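ABC transporter binding protein AcbH (Actinoplanes, PDB 3OO8) binds beta-D-galactopyranose as the extracellular solute receptor of an ABC transporter. Local coordinates at residues Y235-A240 against Q246-A251; L180-A183 against P189-G192; K250-K255 against P277-F282. The protein carries 2 engineered substitutions. All coordinates share one frame; numbering follows the deposited sequence.

Interaction 1: residues Y235-A240 against Q246-A251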
ATOM      1  N   TYR A 235     -20.897  -9.469  -8.994  1.00 16.56           N
ATOM      2  CA  TYR A 235     -21.099  -9.551  -7.547  1.00 15.52           C
ATOM      3  C   TYR A 235     -20.734  -8.281  -6.806  1.00 15.76           C
ATOM      4  O   TYR A 235     -20.782  -8.254  -5.580  1.00 15.97           O
ATOM      5  CB  TYR A 235     -20.374 -10.762  -6.957  1.00 17.22           C
ATOM      6  CG  TYR A 235     -20.706 -11.970  -7.788  1.00 16.95           C
ATOM      7  CD1 TYR A 235     -21.978 -12.513  -7.756  1.00 13.94           C
ATOM      8  CD2 TYR A 235     -19.785 -12.505  -8.678  1.00 19.70           C
ATOM      9  CE1 TYR A 235     -22.321 -13.580  -8.561  1.00 14.63           C
ATOM     10  CE2 TYR A 235     -20.109 -13.582  -9.473  1.00 19.13           C
ATOM     11  CZ  TYR A 235     -21.385 -14.125  -9.408  1.00 18.44           C
ATOM     12  OH  TYR A 235     -21.736 -15.195 -10.208  1.00 17.22           O
ATOM     13  N   GLN A 236     -20.390  -7.240  -7.558  1.00 14.57           N
ATOM     14  CA  GLN A 236     -20.075  -5.952  -6.973  1.00 14.59           C
ATOM     15  C   GLN A 236     -21.274  -5.019  -6.929  1.00 16.19           C
ATOM     16  O   GLN A 236     -22.061  -4.934  -7.879  1.00 16.62           O
ATOM     17  CB  GLN A 236     -18.937  -5.255  -7.730  1.00 14.96           C
ATOM     18  CG  GLN A 236     -17.603  -6.013  -7.628  1.00 15.15           C
ATOM     19  CD  GLN A 236     -16.465  -5.306  -8.322  1.00 16.21           C
ATOM     20  OE1 GLN A 236     -16.580  -4.917  -9.492  1.00 16.46           O
ATOM     21  NE2 GLN A 236     -15.349  -5.120  -7.598  1.00 14.36           N
ATOM     22  N   GLN A 237     -21.363  -4.276  -5.840  1.00 16.45           N
ATOM     23  CA  GLN A 237     -22.483  -3.362  -5.622  1.00 16.99           C
ATOM     24  C   GLN A 237     -22.753  -2.443  -6.823  1.00 19.95           C
ATOM     25  O   GLN A 237     -21.836  -1.868  -7.402  1.00 17.29           O
ATOM     26  CB  GLN A 237     -22.159  -2.501  -4.426  1.00 16.99           C
ATOM     27  CG  GLN A 237     -23.368  -1.794  -3.850  1.00 16.33           C
ATOM     28  CD  GLN A 237     -23.019  -1.042  -2.588  1.00 20.83           C
ATOM     29  OE1 GLN A 237     -21.851  -0.889  -2.241  1.00 16.84           O
ATOM     30  NE2 GLN A 237     -24.039  -0.589  -1.867  1.00 21.92           N
ATOM     31  N   LYS A 238     -24.026  -2.295  -7.202  1.00 20.43           N
ATOM     32  CA  LYS A 238     -24.376  -1.402  -8.312  1.00 19.69           C
ATOM     33  C   LYS A 238     -24.252   0.073  -7.941  1.00 20.42           C
ATOM     34  O   LYS A 238     -24.188   0.428  -6.774  1.00 21.01           O
ATOM     35  CB  LYS A 238     -25.794  -1.720  -8.818  1.00 18.54           C
ATOM     36  CG  LYS A 238     -25.851  -3.085  -9.532  1.00 27.89           C
ATOM     37  CD  LYS A 238     -27.249  -3.446 -10.077  1.00 38.56           C
ATOM     38  CE  LYS A 238     -27.718  -2.459 -11.147  1.00 44.97           C
ATOM     39  NZ  LYS A 238     -29.137  -2.708 -11.532  1.00 50.37           N
ATOM     40  N   GLY A 239     -24.182   0.944  -8.948  1.00 19.00           N
ATOM     41  CA  GLY A 239     -24.058   2.368  -8.677  1.00 19.25           C
ATOM     42  C   GLY A 239     -22.731   2.770  -8.057  1.00 19.44           C
ATOM     43  O   GLY A 239     -22.637   3.780  -7.346  1.00 19.12           O
ATOM     44  N   ALA A 240     -21.690   1.985  -8.339  1.00 18.15           N
ATOM     45  CA  ALA A 240     -20.393   2.230  -7.716  1.00 18.91           C
ATOM     46  C   ALA A 240     -19.736   3.570  -8.045  1.00 15.74           C
ATOM     47  O   ALA A 240     -19.122   4.178  -7.169  1.00 15.84           O
ATOM     48  CB  ALA A 240     -19.423   1.068  -8.000  1.00 16.11           C
ATOM     49  N   GLN A 246     -16.671   5.508   1.927  1.00 14.40           N
ATOM     50  CA  GLN A 246     -17.271   5.440   3.258  1.00 16.77           C
ATOM     51  C   GLN A 246     -18.705   4.878   3.205  1.00 16.80           C
ATOM     52  O   GLN A 246     -19.114   4.133   4.093  1.00 18.16           O
ATOM     53  CB  GLN A 246     -17.240   6.821   3.932  1.00 17.40           C
ATOM     54  CG  GLN A 246     -15.831   7.392   4.155  1.00 15.83           C
ATOM     55  CD  GLN A 246     -15.298   8.230   3.006  1.00 19.91           C
ATOM     56  OE1 GLN A 246     -15.716   8.077   1.858  1.00 19.33           O
ATOM     57  NE2 GLN A 246     -14.298   9.074   3.308  1.00 18.99           N
ATOM     58  N   ASP A 247     -19.476   5.221   2.172  1.00 17.97           N
ATOM     59  CA  ASP A 247     -20.839   4.690   2.070  1.00 18.21           C
ATOM     60  C   ASP A 247     -20.847   3.179   1.811  1.00 18.77           C
ATOM     61  O   ASP A 247     -21.727   2.461   2.281  1.00 18.41           O
ATOM     62  CB  ASP A 247     -21.663   5.437   1.014  1.00 19.36           C
ATOM     63  CG  ASP A 247     -22.184   6.793   1.530  1.00 23.51           C
ATOM     64  OD1 ASP A 247     -22.086   7.054   2.741  1.00 26.27           O
ATOM     65  OD2 ASP A 247     -22.688   7.599   0.726  1.00 25.59           O
ATOM     66  N   ALA A 248     -19.855   2.695   1.059  1.00 16.12           N
ATOM     67  CA  ALA A 248     -19.717   1.257   0.863  1.00 16.27           C
ATOM     68  C   ALA A 248     -19.315   0.603   2.190  1.00 15.91           C
ATOM     69  O   ALA A 248     -19.848  -0.443   2.566  1.00 14.46           O
ATOM     70  CB  ALA A 248     -18.681   0.951  -0.232  1.00 16.02           C
ATOM     71  N   ALA A 249     -18.393   1.232   2.913  1.00 14.81           N
ATOM     72  CA  ALA A 249     -17.964   0.710   4.202  1.00 16.23           C
ATOM     73  C   ALA A 249     -19.127   0.676   5.210  1.00 19.35           C
ATOM     74  O   ALA A 249     -19.252  -0.281   5.981  1.00 15.82           O
ATOM     75  CB  ALA A 249     -16.777   1.523   4.729  1.00 15.77           C
ATOM     76  N   LYS A 250     -20.007   1.676   5.141  1.00 20.29           N
ATOM     77  CA  LYS A 250     -21.183   1.708   6.033  1.00 22.51           C
ATOM     78  C   LYS A 250     -22.143   0.588   5.651  1.00 22.56           C
ATOM     79  O   LYS A 250     -22.773  -0.011   6.524  1.00 23.57           O
ATOM     80  CB  LYS A 250     -21.878   3.074   6.026  1.00 24.66           C
ATOM     81  CG  LYS A 250     -21.283   4.108   6.998  1.00 31.34           C
ATOM     82  CD  LYS A 250     -21.236   3.628   8.480  1.00 35.27           C
ATOM     83  CE  LYS A 250     -20.594   4.674   9.423  1.00 33.79           C
ATOM     84  NZ  LYS A 250     -19.966   4.106  10.695  1.00 30.36           N
ATOM     85  N   ALA A 251     -22.244   0.274   4.360  1.00 21.01           N
ATOM     86  CA  ALA A 251     -23.087  -0.847   3.930  1.00 20.14           C
ATOM     87  C   ALA A 251     -22.618  -2.171   4.538  1.00 20.81           C
ATOM     88  O   ALA A 251     -23.438  -2.987   4.983  1.00 19.66           O
ATOM     89  CB  ALA A 251     -23.184  -0.943   2.402  1.00 20.85           C
TER
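Gln-237 reaches from the loop after helix 220-232 to the alanine face of helix 245-253, where its amide group meets Ala-248 and Ala-251. The bond from CA to CB already aims at the helix. CG continues outward, anti to the backbone N (chi1 -164°), and a second anti torsion keeps the chain straight up to CD, so the whole length of the glutamine is spent on spanning the gap. The amide then divides its work between two methyl groups. OE1 lies 4.2 Å from Ala-248 CB, and NE2 lies 4.4 Å from Ala-251 CB. These are loose van der Waals contacts; no hydrogen bond joins the two segments. The polar business of OE1 is with the backbone instead: it accepts a hydrogen bond from the N-H of Phe-182, which would favour this rotation of the amide, with OE1 by Ala-248 and NE2 by Ala-251. Ala-248 and Ala-251, three residues apart, share one side of the helix, and their short side chains let the flat amide come up to it without a larger group in the way. The glutamine also packs on Arg-243 and, along strand 178-181, on Val-178 and Ala-181. Ala-248 in turn touches Ala-181 of that strand and Met-260 of strand 257-261, so the contact lies where loop, helix and two neighbouring parallel strands converge.

Interaction 2: residues L180-A183 against P189-G192; sequences LAFA and PALG
Phe-182 and Ala-183 face Ala-190 and Pro-189 across a strand-to-helix connection of the class 2 solute-binding protein fold, in which the chain leaves strand 178-181 and returns as the opening of helix 191-201. Burial is shared almost evenly among Ala-183, Ala-190 and Phe-182, with Pro-189 close behind. Phe-182 bridges the distance with its ring: CG stands anti to the backbone N (chi1 -169°), which carries the far end of the ring toward the second segment although CB itself does not point there. The para carbon CZ comes within 4.1 Å of Ala-190 CB, an apolar contact of one ring corner with one methyl. Both partners also touch Ile-391 of helix 377-392, while the phenylalanine packs on Trp-229 of helix 220-232 as well. A large aromatic residue suits this site because it can reach several elements at once, and alanine suits the other because a bare methyl leaves room for both ring and isoleucine.

Ala-183 contributes in another way. Ala-183 CB stays 5.6 Å from Pro-189 CB, so its share comes chiefly through the main chain. Proline is apt opposite it, since phi of -54° already has a helical value and the residue needs no amide partner; Pro-189 O accepts a bond from Gly-192 N at 3.1 Å. Ala-190 N is engaged by Asp-184 OD1, from the intervening loop. The proline side chain is about 5 Å from that of Trp-142 and about 6 Å from that of Gln-266, both galactose-binding residues, so this connection lies beside the sugar site. Against the proline ring, the carbonyl oxygen Ala-183 O approaches CB to 3.4 Å and CG to 4.0 Å.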
ATOM      1  N   LEU A 180     -20.212  -7.897  -2.567  1.00 14.93           N
ATOM      2  CA  LEU A 180     -19.123  -6.978  -2.344  1.00 13.71           C
ATOM      3  C   LEU A 180     -19.595  -5.532  -2.388  1.00 13.67           C
ATOM      4  O   LEU A 180     -19.989  -5.014  -3.432  1.00 16.54           O
ATOM      5  CB  LEU A 180     -18.026  -7.216  -3.392  1.00 13.60           C
ATOM      6  CG  LEU A 180     -17.252  -8.535  -3.300  1.00 13.61           C
ATOM      7  CD1 LEU A 180     -16.815  -8.967  -4.688  1.00 12.29           C
ATOM      8  CD2 LEU A 180     -16.042  -8.349  -2.349  1.00 14.04           C
ATOM      9  N   ALA A 181     -19.582  -4.878  -1.238  1.00 13.30           N
ATOM     10  CA  ALA A 181     -19.773  -3.432  -1.218  1.00 14.51           C
ATOM     11  C   ALA A 181     -18.675  -2.846  -2.107  1.00 14.05           C
ATOM     12  O   ALA A 181     -17.514  -3.259  -2.039  1.00 15.22           O
ATOM     13  CB  ALA A 181     -19.650  -2.899   0.196  1.00 15.54           C
ATOM     14  N   PHE A 182     -19.044  -1.881  -2.940  1.00 14.62           N
ATOM     15  CA  PHE A 182     -18.115  -1.364  -3.930  1.00 13.65           C
ATOM     16  C   PHE A 182     -18.418   0.104  -4.232  1.00 18.40           C
ATOM     17  O   PHE A 182     -19.579   0.484  -4.421  1.00 16.80           O
ATOM     18  CB  PHE A 182     -18.191  -2.227  -5.188  1.00 13.21           C
ATOM     19  CG  PHE A 182     -17.096  -1.950  -6.192  1.00 11.60           C
ATOM     20  CD1 PHE A 182     -15.765  -1.997  -5.810  1.00 15.27           C
ATOM     21  CD2 PHE A 182     -17.418  -1.660  -7.517  1.00 11.44           C
ATOM     22  CE1 PHE A 182     -14.782  -1.745  -6.723  1.00 16.75           C
ATOM     23  CE2 PHE A 182     -16.425  -1.397  -8.460  1.00 17.21           C
ATOM     24  CZ  PHE A 182     -15.097  -1.445  -8.046  1.00 17.95           C
ATOM     25  N   ALA A 183     -17.364   0.900  -4.330  1.00 14.35           N
ATOM     26  CA  ALA A 183     -17.465   2.344  -4.502  1.00 14.44           C
ATOM     27  C   ALA A 183     -16.275   2.854  -5.302  1.00 17.37           C
ATOM     28  O   ALA A 183     -15.144   2.356  -5.157  1.00 15.64           O
ATOM     29  CB  ALA A 183     -17.503   3.012  -3.143  1.00 15.07           C
ATOM     30  N   PRO A 189     -10.229   4.075  -5.269  1.00 13.09           N
ATOM     31  CA  PRO A 189     -10.508   2.746  -4.696  1.00 12.57           C
ATOM     32  C   PRO A 189     -10.444   1.564  -5.680  1.00 11.66           C
ATOM     33  O   PRO A 189      -9.860   0.521  -5.341  1.00 10.19           O
ATOM     34  CB  PRO A 189     -11.943   2.895  -4.125  1.00 13.10           C
ATOM     35  CG  PRO A 189     -12.004   4.363  -3.753  1.00 13.65           C
ATOM     36  CD  PRO A 189     -11.290   5.046  -4.913  1.00 14.35           C
ATOM     37  N   ALA A 190     -10.975   1.726  -6.895  1.00 11.24           N
ATOM     38  CA  ALA A 190     -11.017   0.617  -7.862  1.00  9.93           C
ATOM     39  C   ALA A 190      -9.648   0.217  -8.384  1.00  9.60           C
ATOM     40  O   ALA A 190      -9.500  -0.876  -8.941  1.00 10.04           O
ATOM     41  CB  ALA A 190     -11.970   0.966  -9.051  1.00 13.21           C
ATOM     42  N   LEU A 191      -8.684   1.119  -8.268  1.00  9.91           N
ATOM     43  CA  LEU A 191      -7.323   0.760  -8.689  1.00  8.39           C
ATOM     44  C   LEU A 191      -6.848  -0.462  -7.903  1.00 11.49           C
ATOM     45  O   LEU A 191      -6.079  -1.269  -8.424  1.00 10.82           O
ATOM     46  CB  LEU A 191      -6.356   1.913  -8.463  1.00 10.58           C
ATOM     47  CG  LEU A 191      -6.686   3.253  -9.151  1.00 12.70           C
ATOM     48  CD1 LEU A 191      -5.512   4.212  -8.947  1.00 16.27           C
ATOM     49  CD2 LEU A 191      -6.940   2.961 -10.643  1.00 16.13           C
ATOM     50  N   GLY A 192      -7.299  -0.594  -6.655  1.00 10.59           N
ATOM     51  CA  GLY A 192      -6.901  -1.745  -5.820  1.00  7.97           C
ATOM     52  C   GLY A 192      -7.389  -3.066  -6.386  1.00 10.25           C
ATOM     53  O   GLY A 192      -6.771  -4.102  -6.182  1.00  8.87           O
TER

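Interaction 3: residues K250-K255 against P277-F282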
ATOM      1  N   LYS A 250     -20.007   1.676   5.141  1.00 20.29           N
ATOM      2  CA  LYS A 250     -21.183   1.708   6.033  1.00 22.51           C
ATOM      3  C   LYS A 250     -22.143   0.588   5.651  1.00 22.56           C
ATOM      4  O   LYS A 250     -22.773  -0.011   6.524  1.00 23.57           O
ATOM      5  CB  LYS A 250     -21.878   3.074   6.026  1.00 24.66           C
ATOM      6  CG  LYS A 250     -21.283   4.108   6.998  1.00 31.34           C
ATOM      7  CD  LYS A 250     -21.236   3.628   8.480  1.00 35.27           C
ATOM      8  CE  LYS A 250     -20.594   4.674   9.423  1.00 33.79           C
ATOM      9  NZ  LYS A 250     -19.966   4.106  10.695  1.00 30.36           N
ATOM     10  N   ALA A 251     -22.244   0.274   4.360  1.00 21.01           N
ATOM     11  CA  ALA A 251     -23.087  -0.847   3.930  1.00 20.14           C
ATOM     12  C   ALA A 251     -22.618  -2.171   4.538  1.00 20.81           C
ATOM     13  O   ALA A 251     -23.438  -2.987   4.983  1.00 19.66           O
ATOM     14  CB  ALA A 251     -23.184  -0.943   2.402  1.00 20.85           C
ATOM     15  N   LEU A 252     -21.297  -2.398   4.548  1.00 17.43           N
ATOM     16  CA  LEU A 252     -20.739  -3.587   5.174  1.00 17.56           C
ATOM     17  C   LEU A 252     -21.036  -3.562   6.683  1.00 18.70           C
ATOM     18  O   LEU A 252     -21.539  -4.545   7.242  1.00 17.71           O
ATOM     19  CB  LEU A 252     -19.207  -3.635   4.960  1.00 15.44           C
ATOM     20  CG  LEU A 252     -18.521  -4.794   5.696  1.00 15.25           C
ATOM     21  CD1 LEU A 252     -18.957  -6.133   5.082  1.00 15.67           C
ATOM     22  CD2 LEU A 252     -16.974  -4.637   5.648  1.00 14.13           C
ATOM     23  N   GLU A 253     -20.767  -2.421   7.320  1.00 17.05           N
ATOM     24  CA  GLU A 253     -20.956  -2.272   8.755  1.00 17.62           C
ATOM     25  C   GLU A 253     -22.411  -2.506   9.171  1.00 19.79           C
ATOM     26  O   GLU A 253     -22.678  -3.103  10.224  1.00 21.45           O
ATOM     27  CB  GLU A 253     -20.500  -0.898   9.222  1.00 15.81           C
ATOM     28  CG  GLU A 253     -20.399  -0.796  10.723  1.00 14.35           C
ATOM     29  CD  GLU A 253     -19.948   0.558  11.245  1.00 17.93           C
ATOM     30  OE1 GLU A 253     -19.566   1.474  10.477  1.00 21.99           O
ATOM     31  OE2 GLU A 253     -19.939   0.687  12.472  1.00 20.48           O
ATOM     32  N   ASN A 254     -23.323  -2.033   8.333  1.00 20.73           N
ATOM     33  CA  ASN A 254     -24.777  -2.161   8.584  1.00 22.00           C
ATOM     34  C   ASN A 254     -25.312  -3.521   8.135  1.00 23.06           C
ATOM     35  O   ASN A 254     -26.522  -3.764   8.132  1.00 23.00           O
ATOM     36  CB  ASN A 254     -25.537  -1.012   7.899  1.00 23.19           C
ATOM     37  CG  ASN A 254     -25.399   0.313   8.641  1.00 25.29           C
ATOM     38  OD1 ASN A 254     -25.224   0.337   9.858  1.00 33.20           O
ATOM     39  ND2 ASN A 254     -25.480   1.419   7.915  1.00 30.82           N
ATOM     40  N   LYS A 255     -24.400  -4.412   7.746  1.00 21.39           N
ATOM     41  CA  LYS A 255     -24.746  -5.752   7.297  1.00 20.98           C
ATOM     42  C   LYS A 255     -25.607  -5.842   6.028  1.00 19.64           C
ATOM     43  O   LYS A 255     -26.290  -6.833   5.796  1.00 20.52           O
ATOM     44  CB  LYS A 255     -25.275  -6.611   8.447  1.00 20.03           C
ATOM     45  CG  LYS A 255     -24.406  -6.627   9.681  1.00 24.05           C
ATOM     46  CD  LYS A 255     -25.062  -7.496  10.734  1.00 27.75           C
ATOM     47  CE  LYS A 255     -24.362  -7.363  12.063  1.00 35.91           C
ATOM     48  NZ  LYS A 255     -25.007  -8.264  13.060  1.00 42.28           N
ATOM     49  N   PRO A 277     -15.172  -4.893  16.978  1.00 19.30           N
ATOM     50  CA  PRO A 277     -14.913  -6.259  17.417  1.00 18.69           C
ATOM     51  C   PRO A 277     -15.404  -7.352  16.454  1.00 18.30           C
ATOM     52  O   PRO A 277     -14.862  -8.451  16.457  1.00 21.01           O
ATOM     53  CB  PRO A 277     -15.712  -6.336  18.724  1.00 18.80           C
ATOM     54  CG  PRO A 277     -15.596  -4.957  19.262  1.00 20.30           C
ATOM     55  CD  PRO A 277     -15.802  -4.085  18.047  1.00 20.12           C
ATOM     56  N   ASP A 278     -16.415  -7.064  15.643  1.00 18.10           N
ATOM     57  CA  ASP A 278     -16.971  -8.049  14.722  1.00 17.45           C
ATOM     58  C   ASP A 278     -16.237  -8.048  13.372  1.00 16.99           C
ATOM     59  O   ASP A 278     -16.489  -8.894  12.529  1.00 18.67           O
ATOM     60  CB  ASP A 278     -18.469  -7.740  14.515  1.00 16.29           C
ATOM     61  CG  ASP A 278     -19.283  -8.926  13.970  1.00 19.43           C
ATOM     62  OD1 ASP A 278     -18.936 -10.098  14.231  1.00 20.36           O
ATOM     63  OD2 ASP A 278     -20.313  -8.678  13.291  1.00 23.21           O
ATOM     64  N   LEU A 279     -15.345  -7.095  13.168  1.00 16.43           N
ATOM     65  CA  LEU A 279     -14.669  -6.973  11.873  1.00 15.01           C
ATOM     66  C   LEU A 279     -13.471  -7.928  11.755  1.00 13.77           C
ATOM     67  O   LEU A 279     -12.676  -8.045  12.690  1.00 16.30           O
ATOM     68  CB  LEU A 279     -14.194  -5.527  11.690  1.00 15.21           C
ATOM     69  CG  LEU A 279     -13.633  -5.212  10.295  1.00 15.07           C
ATOM     70  CD1 LEU A 279     -14.691  -5.455   9.241  1.00 18.20           C
ATOM     71  CD2 LEU A 279     -13.177  -3.779  10.258  1.00 16.61           C
ATOM     72  N   ASP A 280     -13.367  -8.628  10.626  1.00 13.96           N
ATOM     73  CA  ASP A 280     -12.206  -9.466  10.350  1.00 15.30           C
ATOM     74  C   ASP A 280     -11.917  -9.313   8.859  1.00 14.43           C
ATOM     75  O   ASP A 280     -12.600  -8.555   8.132  1.00 12.63           O
ATOM     76  CB  ASP A 280     -12.530 -10.931  10.694  1.00 15.95           C
ATOM     77  CG  ASP A 280     -11.309 -11.765  11.043  1.00 20.09           C
ATOM     78  OD1 ASP A 280     -10.173 -11.442  10.652  1.00 18.05           O
ATOM     79  OD2 ASP A 280     -11.497 -12.800  11.734  1.00 25.38           O
ATOM     80  N   PHE A 281     -10.891 -10.007   8.388  1.00 13.17           N
ATOM     81  CA  PHE A 281     -10.619  -9.979   6.951  1.00 11.68           C
ATOM     82  C   PHE A 281      -9.956 -11.242   6.500  1.00  9.95           C
ATOM     83  O   PHE A 281      -9.499 -12.050   7.318  1.00 11.03           O
ATOM     84  CB  PHE A 281      -9.732  -8.795   6.540  1.00 12.27           C
ATOM     85  CG  PHE A 281      -8.328  -8.825   7.120  1.00 11.06           C
ATOM     86  CD1 PHE A 281      -7.313  -9.509   6.464  1.00 11.59           C
ATOM     87  CD2 PHE A 281      -8.015  -8.068   8.255  1.00 14.04           C
ATOM     88  CE1 PHE A 281      -6.007  -9.509   6.958  1.00 14.21           C
ATOM     89  CE2 PHE A 281      -6.718  -8.050   8.749  1.00 16.75           C
ATOM     90  CZ  PHE A 281      -5.714  -8.763   8.122  1.00 14.52           C
ATOM     91  N   PHE A 282     -10.014 -11.465   5.192  1.00 10.88           N
ATOM     92  CA  PHE A 282      -9.221 -12.524   4.573  1.00 10.86           C
ATOM     93  C   PHE A 282      -8.492 -11.951   3.369  1.00 10.31           C
ATOM     94  O   PHE A 282      -8.915 -10.949   2.807  1.00 10.71           O
ATOM     95  CB  PHE A 282     -10.044 -13.788   4.245  1.00 13.37           C
ATOM     96  CG  PHE A 282     -11.251 -13.550   3.336  1.00 10.51           C
ATOM     97  CD1 PHE A 282     -11.076 -13.490   1.955  1.00 11.29           C
ATOM     98  CD2 PHE A 282     -12.526 -13.409   3.856  1.00 15.07           C
ATOM     99  CE1 PHE A 282     -12.129 -13.299   1.109  1.00 14.43           C
ATOM    100  CE2 PHE A 282     -13.592 -13.196   3.005  1.00 12.78           C
ATOM    101  CZ  PHE A 282     -13.394 -13.148   1.623  1.00 12.05           C
TER
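Lys-255, with phi at 63°, is the C-prime residue of the Schellman motif that ends helix 245-253, its N bonding Leu-252 O at 2.9 Å while the following N-H returns to Ala-251 O. Leu-252, in the last helical turn, faces Leu-279; Lys-255, just past the end, comes near Asp-278, where a 3-10 turn passes into strand 279-282. CD2 of Leu-252 stands 4.3 Å from CD1 of Leu-279. Leucine suits both places, since each side chain is buried and can offer an apolar methyl to the other; Leu-252 also rests on Tyr-271. Lys-255 stretches out beyond CG, chi2 and chi3 both near 180°, which brings CE to 4.4 Å from Asp-278 OD2. The aspartate oxygen has a partner in Ser-149 OG at the start of helix 148-154, on which the lysine chain also lies. Within the helix, Lys-250 NZ forms a salt bridge of 2.7 Å to Glu-253 OE1, on the syn side, 30° out of the carboxylate plane. Glu-253 OE2 is held by Ser-272 N and Asn-275 ND2, tying the helix to the loop before the strand. Between the segments, no hydrogen bond or salt bridge forms: Lys-255 NZ is 4.7 Å from Asp-278 OD2, so any attraction between the opposite charges is probably weaker than a salt bridge, and the contact is van der Waals in kind, the leucine methyls giving its apolar part.

Interactions 1 and 2 adjoin, their centres 8 Å apart. Gln-237 N lies 2.9 Å from Leu-180 O, a probable hydrogen bond, and Ala-240 CB packs 3.4 Å from Phe-182 CD2, so the loop of interaction 1 is laid along 180-183. Interaction 3 shares Lys-250 and Ala-251 with interaction 1, carrying helix 245-253 onward to its end, with centres 12 Å apart. Interactions 2 and 3 do not touch, but both reach the same mixed sheet. Relative to the galactose site, which holds no galactose in this model, interaction 2 is closest; the side chains of Ala-248 and Leu-279 each lie about 10 Å from that of Gln-266.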